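Local coordinates for periplasmic molybdate-binding protein (Azotobacter vinelandii, PDB 1ATG) that binds molybdate and tungstate in the periplasm, probably delivering the oxyanion to an ABC transporter for uptake into the cell, at residues A22-H27 with M210-G215; A194-S199 with A204-F209. All coordinates share one frame; numbering follows the deposited sequence. Where two conformers were deposited one is given.

In the fold
The two contacts show how one helix can pack on both a near and a distant part of the chain. Helix 203-212 takes part in both: its middle packs on the strand just before it in contact 2, and Trp212, late in the helix, meets Gln24 near the end of helix 11-25 in contact 1. The centres are about 12 Å apart. Contact 2 is nested inside the long loop closed by contact 1, which brings together segments 183 residues apart. Met210 bridges the two, its CG lying 3.6 Å from Ile196 CG1. Both contacts lie in one of the two domains, around the sheet that includes strands 2-7, 51-53 and 191-196, away from the anion pocket between the domains.

Contact 1: A22-H27 with M210-G215; sequences AKQTGH and MSWMKG
Gln24 and Trp212 meet through a single hydrogen bond at the protein surface, an example of how a polar pair can link two helices far apart in sequence, here beside apolar packing. From CB, which points toward the other segment, the Gln24 chain runs extended beyond CG and brings its amide to the indole edge. The amide carbon CD comes within 3.6 Å of Trp212 NE1. Beyond it, OE1 accepts the indole N-H, with 2.9 Å between Trp212 NE1 and Gln24 OE1. The bond is appreciably bent, with an N-H...O angle of 143°, and the donor sits above the carbonyl plane instead of on a lone pair. Gln24 OE1 also lies 3.6 Å from Trp212 CD1. The other amide tip, NE2, lies in the plane of the indole at its edge, 4.1 Å from Trp212 CZ2, and is hydrogen-bonded to Gln20 OE1. With both ends of the amide engaged, its rotation is probably restricted; its plane stands 68° from that of the indole. Trp212 reaches this place because its CG is anti to the backbone N (chi1 -179°), which swings the ring out from its helix toward helix 11-25. Replacing Trp212 by a leucine here would remove the indole N-H and would probably leave Gln24 OE1 without its mate, with a gap opened between the helices. Just past Gln24, helix 11-25 finishes in an ST turn, Thr25 OG1 accepting from His27 N, while Gly26 leaves helical geometry with positive phi. Around the pair, the indole packs on Leu17, Gln20 and Phe21 of helix 11-25 and on Ala218 of helix 216-224, whose Lys217 touches Gln24, while Met213 reaches Leu17, Ile222 and Phe75 of strand 75-86.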
# COMPACT_ATOMS: atom_id res chain seq x y z
N ALA A 22 7.73 2.60 19.94
CA ALA A 22 7.27 2.69 21.33
C ALA A 22 8.23 1.98 22.27
O ALA A 22 8.58 2.54 23.33
CB ALA A 22 5.87 2.09 21.41
N LYS A 23 8.71 0.81 21.93
CA LYS A 23 9.67 0.10 22.76
C LYS A 23 10.93 0.95 22.93
O LYS A 23 11.48 1.06 24.04
CB LYS A 23 10.03 -1.25 22.14
CG LYS A 23 11.18 -2.02 22.76
CD LYS A 23 11.47 -3.31 22.02
CE LYS A 23 12.66 -4.05 22.60
NZ LYS A 23 12.32 -4.73 23.88
N GLN A 24 11.43 1.53 21.84
CA GLN A 24 12.66 2.30 21.91
C GLN A 24 12.54 3.62 22.62
O GLN A 24 13.49 3.99 23.35
CB GLN A 24 13.14 2.57 20.47
CG GLN A 24 13.61 1.32 19.76
CD GLN A 24 14.06 1.64 18.34
OE1 GLN A 24 14.39 2.78 18.04
NE2 GLN A 24 14.10 0.61 17.51
N THR A 25 11.48 4.38 22.43
CA THR A 25 11.34 5.74 22.88
C THR A 25 10.28 6.00 23.94
O THR A 25 10.26 7.09 24.50
CB THR A 25 10.98 6.69 21.71
OG1 THR A 25 9.63 6.45 21.29
CG2 THR A 25 11.93 6.49 20.54
N GLY A 26 9.36 5.05 24.12
CA GLY A 26 8.27 5.24 25.07
C GLY A 26 7.10 5.99 24.45
O GLY A 26 6.07 6.17 25.12
N HIS A 27 7.23 6.44 23.21
CA HIS A 27 6.17 7.18 22.54
C HIS A 27 5.18 6.22 21.88
O HIS A 27 5.57 5.31 21.15
CB HIS A 27 6.71 8.11 21.46
CG HIS A 27 7.45 9.32 21.94
ND1 HIS A 27 6.83 10.36 22.60
CD2 HIS A 27 8.76 9.65 21.85
CE1 HIS A 27 7.73 11.28 22.91
NE2 HIS A 27 8.91 10.87 22.46
N MET A 210 9.68 10.73 11.72
CA MET A 210 10.06 10.73 10.32
C MET A 210 11.55 10.43 10.16
O MET A 210 11.95 9.72 9.23
CB MET A 210 9.67 12.04 9.65
CG MET A 210 8.16 12.22 9.51
SD MET A 210 7.39 11.20 8.25
CE MET A 210 7.51 12.33 6.86
N SER A 211 12.38 10.94 11.08
CA SER A 211 13.80 10.64 11.07
C SER A 211 14.04 9.16 11.40
O SER A 211 14.80 8.47 10.74
CB SER A 211 14.58 11.51 12.07
OG SER A 211 15.92 11.05 12.20
N TRP A 212 13.33 8.66 12.40
CA TRP A 212 13.42 7.27 12.82
C TRP A 212 13.04 6.31 11.70
O TRP A 212 13.64 5.26 11.50
CB TRP A 212 12.53 7.03 14.05
CG TRP A 212 12.62 5.62 14.55
CD1 TRP A 212 13.54 5.09 15.40
CD2 TRP A 212 11.71 4.56 14.23
NE1 TRP A 212 13.28 3.76 15.60
CE2 TRP A 212 12.15 3.41 14.90
CE3 TRP A 212 10.56 4.47 13.42
CZ2 TRP A 212 11.50 2.19 14.80
CZ3 TRP A 212 9.91 3.26 13.34
CH2 TRP A 212 10.37 2.13 14.02
N MET A 213 12.03 6.71 10.90
CA MET A 213 11.59 5.91 9.77
C MET A 213 12.66 5.66 8.72
O MET A 213 12.53 4.72 7.93
CB MET A 213 10.41 6.61 9.08
CG MET A 213 9.10 6.42 9.83
SD MET A 213 8.47 4.74 9.80
CE MET A 213 8.37 4.44 8.03
N LYS A 214 13.71 6.49 8.71
CA LYS A 214 14.81 6.33 7.79
C LYS A 214 15.97 5.54 8.41
O LYS A 214 16.93 5.24 7.73
CB LYS A 214 15.37 7.72 7.39
CG LYS A 214 14.32 8.64 6.78
CD LYS A 214 14.85 10.06 6.62
CE LYS A 214 13.80 10.98 6.02
NZ LYS A 214 12.73 11.34 6.98
N GLY A 215 15.89 5.24 9.70
CA GLY A 215 16.97 4.60 10.44
C GLY A 215 17.01 3.10 10.22
O GLY A 215 16.13 2.49 9.61

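Contact 2: A194-S199 with A204-F209; sequences AVITKS and ANAEQF
This is a buried apolar contact between a sheet strand and the helix that follows it, Ile196 packing on Ala206 and Glu207 in the α/β fold of type 2 periplasmic binding proteins. Strand 191-196 runs antiparallel to 51-53 on one flank and to 75-86 on the other, the reversed strand characteristic of this fold. After a short loop the chain turns into helix 203-212, which lies against the sheet: Ala206 also touches Leu2 and Val51, and Phe209 reaches Leu2 and Phe53. The small alanine is consistent with the close approach of the backbones, Ile196 CA and Ala206 CA being 6.7 Å apart. Two branches of the isoleucine share the alanine methyl. Ile196 CG2 lies 4.0 Å from Ala206 CB, and Ile196 CD1 is 3.9 Å from the same methyl. Extension of the longer branch (chi2 175°) carries CD1 past the alanine to the helix backbone, where it stands 3.8 Å from Ala206 C. Glu207 joins at the margin with the aliphatic part of its side chain, which crosses the isoleucine at about a right angle. Its carboxylate serves another purpose: OE2 forms a salt bridge with Lys203, one turn back, so that the charge is met at the partly exposed side while the methylene faces the apolar core. The backbone of Ile196 has a partner of its own, its N donating to Ser73 OG. At the tip of the isoleucine, CD1 settles 3.6 Å from Glu207 CG and 3.7 Å from Glu207 N.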
# COMPACT_ATOMS: atom_id res chain seq x y z
N ALA A 194 5.78 9.89 2.20
CA ALA A 194 5.21 10.34 3.43
C ALA A 194 5.48 11.84 3.61
O ALA A 194 6.44 12.37 3.06
CB ALA A 194 5.78 9.59 4.63
N VAL A 195 4.58 12.48 4.35
CA VAL A 195 4.76 13.89 4.67
C VAL A 195 4.29 14.12 6.11
O VAL A 195 3.50 13.39 6.69
CB VAL A 195 3.96 14.87 3.80
CG1 VAL A 195 4.52 15.02 2.40
CG2 VAL A 195 2.48 14.50 3.74
N ILE A 196 4.81 15.21 6.67
CA ILE A 196 4.30 15.74 7.93
C ILE A 196 3.22 16.76 7.53
O ILE A 196 3.39 17.48 6.56
CB ILE A 196 5.37 16.44 8.78
CG1 ILE A 196 6.39 15.40 9.27
CG2 ILE A 196 4.76 17.17 9.96
CD1 ILE A 196 7.57 16.01 10.02
N THR A 197 2.11 16.72 8.25
CA THR A 197 1.02 17.68 7.98
C THR A 197 1.42 19.02 8.58
O THR A 197 1.68 19.06 9.78
CB THR A 197 -0.30 17.12 8.52
OG1 THR A 197 -0.63 15.87 7.87
CG2 THR A 197 -1.45 18.09 8.28
N LYS A 198 1.46 20.08 7.79
CA LYS A 198 1.93 21.39 8.24
C LYS A 198 1.31 21.92 9.51
O LYS A 198 2.00 22.54 10.34
CB LYS A 198 1.73 22.42 7.11
CG LYS A 198 2.52 23.72 7.29
CD LYS A 198 2.58 24.47 5.96
CE LYS A 198 3.00 25.91 6.14
NZ LYS A 198 2.99 26.64 4.83
N SER A 199 0.03 21.69 9.75
CA SER A 199 -0.71 22.14 10.90
C SER A 199 -0.48 21.34 12.16
O SER A 199 -1.11 21.61 13.19
CB SER A 199 -2.21 22.10 10.55
OG SER A 199 -2.66 20.77 10.40
N ALA A 204 7.89 18.55 16.61
CA ALA A 204 9.13 17.90 17.03
C ALA A 204 8.99 16.38 17.04
O ALA A 204 9.87 15.67 16.53
CB ALA A 204 9.57 18.43 18.39
N ASN A 205 7.91 15.87 17.62
CA ASN A 205 7.68 14.43 17.65
C ASN A 205 7.47 13.88 16.23
O ASN A 205 8.00 12.79 15.94
CB ASN A 205 6.48 14.09 18.52
CG ASN A 205 6.43 12.67 19.03
OD1 ASN A 205 7.42 11.94 19.04
ND2 ASN A 205 5.25 12.27 19.51
N ALA A 206 6.78 14.61 15.37
CA ALA A 206 6.58 14.16 13.99
C ALA A 206 7.91 14.07 13.28
O ALA A 206 8.20 13.08 12.58
CB ALA A 206 5.63 15.10 13.27
N GLU A 207 8.77 15.08 13.43
CA GLU A 207 10.09 15.07 12.82
C GLU A 207 10.95 13.95 13.39
O GLU A 207 11.69 13.30 12.64
CB GLU A 207 10.75 16.44 12.98
CG GLU A 207 10.05 17.50 12.13
CD GLU A 207 10.66 18.88 12.28
OE1 GLU A 207 11.23 19.16 13.36
OE2 GLU A 207 10.55 19.67 11.32
N GLN A 208 10.84 13.65 14.67
CA GLN A 208 11.59 12.56 15.28
C GLN A 208 11.16 11.23 14.65
O GLN A 208 12.00 10.42 14.28
CB GLN A 208 11.39 12.50 16.79
CG GLN A 208 12.17 11.36 17.44
CD GLN A 208 12.00 11.25 18.93
OE1 GLN A 208 12.37 10.24 19.54
NE2 GLN A 208 11.45 12.29 19.56
N PHE A 209 9.85 11.01 14.55
CA PHE A 209 9.35 9.77 13.95
C PHE A 209 9.75 9.66 12.50
O PHE A 209 10.18 8.58 12.04
CB PHE A 209 7.83 9.69 14.14
CG PHE A 209 7.24 8.41 13.62
CD1 PHE A 209 7.57 7.20 14.20
CD2 PHE A 209 6.37 8.41 12.54
CE1 PHE A 209 7.03 6.01 13.73
CE2 PHE A 209 5.84 7.22 12.07
CZ PHE A 209 6.16 6.02 12.65